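Local coordinates for protein putative tRNA synthase (Salmonella typhimurium, PDB 3DQQ) that probably catalyses the ATP-dependent phosphorylation of 3-oxo-tetronate to 3-oxo-tetronate 4-phosphate, as a member of the four-carbon acid sugar kinase family, at residues 357-362 against 399-404. Residues are numbered along the deposited sequence; the frame is centred on the assembly and turned at random.
Sequences FIVAGG and LALKSG
Val359 and Ala400 sit at the middle of a parallel pairing between strands 357-360 and 399-402, whose axes run 4.8 Å apart and only 8° from parallel. Four backbone hydrogen bonds hold the pair. Ala400 N donates to Phe357 O (2.9 Å) and Val359 N to Ala400 O; Lys402 N then reaches Val359 O, and Gly361 N closes the ladder on Lys402 O at 2.7 Å, one residue beyond the strand.

Apolar packing lies on the face of Phe357, Val359, Leu399 and Leu401. Val359 and Leu401 stand side by side: Leu401 CD2 rests 3.9 Å from Val359 CB and also touches CG2, the branch beside the backbone N (CG1 is anti to it, chi1 -178°). Helix 362-371 covers both residues. On the other face, Ile358 packs against helix 411-417.

Polar side-chain bonding gathers around Lys402. With CG anti to the backbone N (chi1 -179°), its chain bends at chi2 and chi3 to bring NZ within 2.6 Å of Gly404 O, approaching from above the carbonyl plane. NZ also bonds Thr264 OG1, so the ammonium is gripped twice and links the end of its strand to the Gly404 carbonyl two residues on.

Gly361, the N-cap of helix 362-371, and Gly404 are predicted ATP-binding residues. The ladder thus aligns the two strands and sets the glycine-bearing segments that follow them next to each other, while Lys402 NZ bonds the Gly404 carbonyl within its own segment, consistent with a nucleotide site at the carboxyl edge of these parallel strands.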
ATOM      1  N   PHE A 357     -23.128  -2.422 -14.539  1.00 33.40           N
ATOM      2  CA  PHE A 357     -22.369  -2.092 -13.354  1.00 32.93           C
ATOM      3  C   PHE A 357     -20.884  -2.037 -13.682  1.00 33.05           C
ATOM      4  O   PHE A 357     -20.274  -3.053 -14.009  1.00 33.52           O
ATOM      5  CB  PHE A 357     -22.578  -3.164 -12.321  1.00 33.04           C
ATOM      6  CG  PHE A 357     -23.928  -3.165 -11.707  1.00 33.15           C
ATOM      7  CD1 PHE A 357     -24.114  -2.736 -10.408  1.00 33.86           C
ATOM      8  CD2 PHE A 357     -25.031  -3.602 -12.414  1.00 34.46           C
ATOM      9  CE1 PHE A 357     -25.395  -2.742  -9.826  1.00 34.16           C
ATOM     10  CE2 PHE A 357     -26.305  -3.607 -11.833  1.00 34.31           C
ATOM     11  CZ  PHE A 357     -26.477  -3.181 -10.542  1.00 33.89           C
ATOM     12  N   ILE A 358     -20.300  -0.852 -13.587  1.00 32.75           N
ATOM     13  CA  ILE A 358     -18.894  -0.668 -13.821  1.00 32.99           C
ATOM     14  C   ILE A 358     -18.250  -0.635 -12.432  1.00 33.19           C
ATOM     15  O   ILE A 358     -18.516   0.253 -11.656  1.00 32.76           O
ATOM     16  CB  ILE A 358     -18.658   0.636 -14.624  1.00 33.12           C
ATOM     17  CG1 ILE A 358     -19.454   0.583 -15.935  1.00 32.78           C
ATOM     18  CG2 ILE A 358     -17.157   0.875 -14.885  1.00 32.53           C
ATOM     19  CD1 ILE A 358     -19.575   1.920 -16.680  1.00 32.19           C
ATOM     20  N   VAL A 359     -17.439  -1.627 -12.104  1.00 33.52           N
ATOM     21  CA  VAL A 359     -16.969  -1.767 -10.735  1.00 34.15           C
ATOM     22  C   VAL A 359     -15.437  -1.734 -10.707  1.00 35.35           C
ATOM     23  O   VAL A 359     -14.780  -2.418 -11.499  1.00 35.29           O
ATOM     24  CB  VAL A 359     -17.487  -3.076 -10.118  1.00 33.85           C
ATOM     25  CG1 VAL A 359     -17.040  -3.211  -8.672  1.00 33.31           C
ATOM     26  CG2 VAL A 359     -19.004  -3.147 -10.252  1.00 32.56           C
ATOM     27  N   ALA A 360     -14.876  -0.910  -9.821  1.00 35.86           N
ATOM     28  CA  ALA A 360     -13.427  -0.812  -9.625  1.00 36.56           C
ATOM     29  C   ALA A 360     -13.063  -1.434  -8.273  1.00 37.67           C
ATOM     30  O   ALA A 360     -13.637  -1.078  -7.237  1.00 37.39           O
ATOM     31  CB  ALA A 360     -12.983   0.619  -9.670  1.00 35.58           C
ATOM     32  N   GLY A 361     -12.122  -2.384  -8.301  1.00 39.18           N
ATOM     33  CA  GLY A 361     -11.652  -3.082  -7.107  1.00 39.83           C
ATOM     34  C   GLY A 361     -11.960  -4.571  -7.216  1.00 41.10           C
ATOM     35  O   GLY A 361     -13.055  -4.949  -7.645  1.00 41.64           O
ATOM     36  N   GLY A 362     -10.991  -5.418  -6.847  1.00 41.93           N
ATOM     37  CA  GLY A 362     -11.200  -6.867  -6.800  1.00 41.89           C
ATOM     38  C   GLY A 362     -12.159  -7.324  -5.692  1.00 42.68           C
ATOM     39  O   GLY A 362     -13.033  -8.170  -5.939  1.00 42.28           O
ATOM     40  N   LEU A 399     -21.684  -6.459 -16.498  1.00 37.37           N
ATOM     41  CA  LEU A 399     -20.677  -6.069 -15.522  1.00 37.41           C
ATOM     42  C   LEU A 399     -19.391  -5.722 -16.250  1.00 37.47           C
ATOM     43  O   LEU A 399     -19.057  -6.366 -17.240  1.00 37.93           O
ATOM     44  CB  LEU A 399     -20.408  -7.258 -14.609  1.00 37.60           C
ATOM     45  CG  LEU A 399     -21.253  -7.546 -13.364  1.00 37.53           C
ATOM     46  CD1 LEU A 399     -22.679  -7.274 -13.570  1.00 39.47           C
ATOM     47  CD2 LEU A 399     -21.087  -8.987 -12.969  1.00 37.23           C
ATOM     48  N   ALA A 400     -18.676  -4.709 -15.795  1.00 37.36           N
ATOM     49  CA  ALA A 400     -17.304  -4.507 -16.233  1.00 38.22           C
ATOM     50  C   ALA A 400     -16.482  -4.394 -14.969  1.00 38.78           C
ATOM     51  O   ALA A 400     -16.540  -3.382 -14.300  1.00 39.52           O
ATOM     52  CB  ALA A 400     -17.191  -3.279 -17.055  1.00 37.47           C
ATOM     53  N   LEU A 401     -15.778  -5.460 -14.618  1.00 39.82           N
ATOM     54  CA  LEU A 401     -15.077  -5.580 -13.349  1.00 41.04           C
ATOM     55  C   LEU A 401     -13.593  -5.340 -13.512  1.00 42.19           C
ATOM     56  O   LEU A 401     -12.927  -6.077 -14.162  1.00 42.76           O
ATOM     57  CB  LEU A 401     -15.289  -6.964 -12.741  1.00 40.09           C
ATOM     58  CG  LEU A 401     -16.740  -7.454 -12.752  1.00 39.69           C
ATOM     59  CD1 LEU A 401     -16.804  -8.824 -12.124  1.00 37.98           C
ATOM     60  CD2 LEU A 401     -17.677  -6.489 -12.061  1.00 36.03           C
ATOM     61  N   LYS A 402     -13.089  -4.332 -12.832  1.00 45.02           N
ATOM     62  CA  LYS A 402     -11.754  -3.832 -12.964  1.00 46.76           C
ATOM     63  C   LYS A 402     -11.047  -4.007 -11.632  1.00 49.05           C
ATOM     64  O   LYS A 402     -11.554  -3.656 -10.559  1.00 49.67           O
ATOM     65  CB  LYS A 402     -11.880  -2.352 -13.307  1.00 47.12           C
ATOM     66  CG  LYS A 402     -10.623  -1.559 -13.540  1.00 46.58           C
ATOM     67  CD  LYS A 402     -10.024  -1.052 -12.247  1.00 47.59           C
ATOM     68  CE  LYS A 402      -9.588   0.369 -12.383  1.00 47.76           C
ATOM     69  NZ  LYS A 402      -8.532   0.681 -11.395  1.00 47.30           N
ATOM     70  N   SER A 403      -9.848  -4.535 -11.713  1.00 51.67           N
ATOM     71  CA  SER A 403      -8.976  -4.751 -10.551  1.00 52.99           C
ATOM     72  C   SER A 403      -7.868  -3.646 -10.401  1.00 54.53           C
ATOM     73  O   SER A 403      -7.200  -3.280 -11.396  1.00 54.69           O
ATOM     74  CB  SER A 403      -8.291  -6.130 -10.735  1.00 53.24           C
ATOM     75  OG  SER A 403      -8.257  -6.838  -9.521  1.00 54.07           O
ATOM     76  N   GLY A 404      -7.682  -3.135  -9.174  1.00 55.52           N
ATOM     77  CA  GLY A 404      -6.473  -2.371  -8.798  1.00 55.95           C
ATOM     78  C   GLY A 404      -5.974  -1.350  -9.811  1.00 56.84           C
ATOM     79  O   GLY A 404      -6.569  -0.295  -9.929  1.00 57.34           O
TER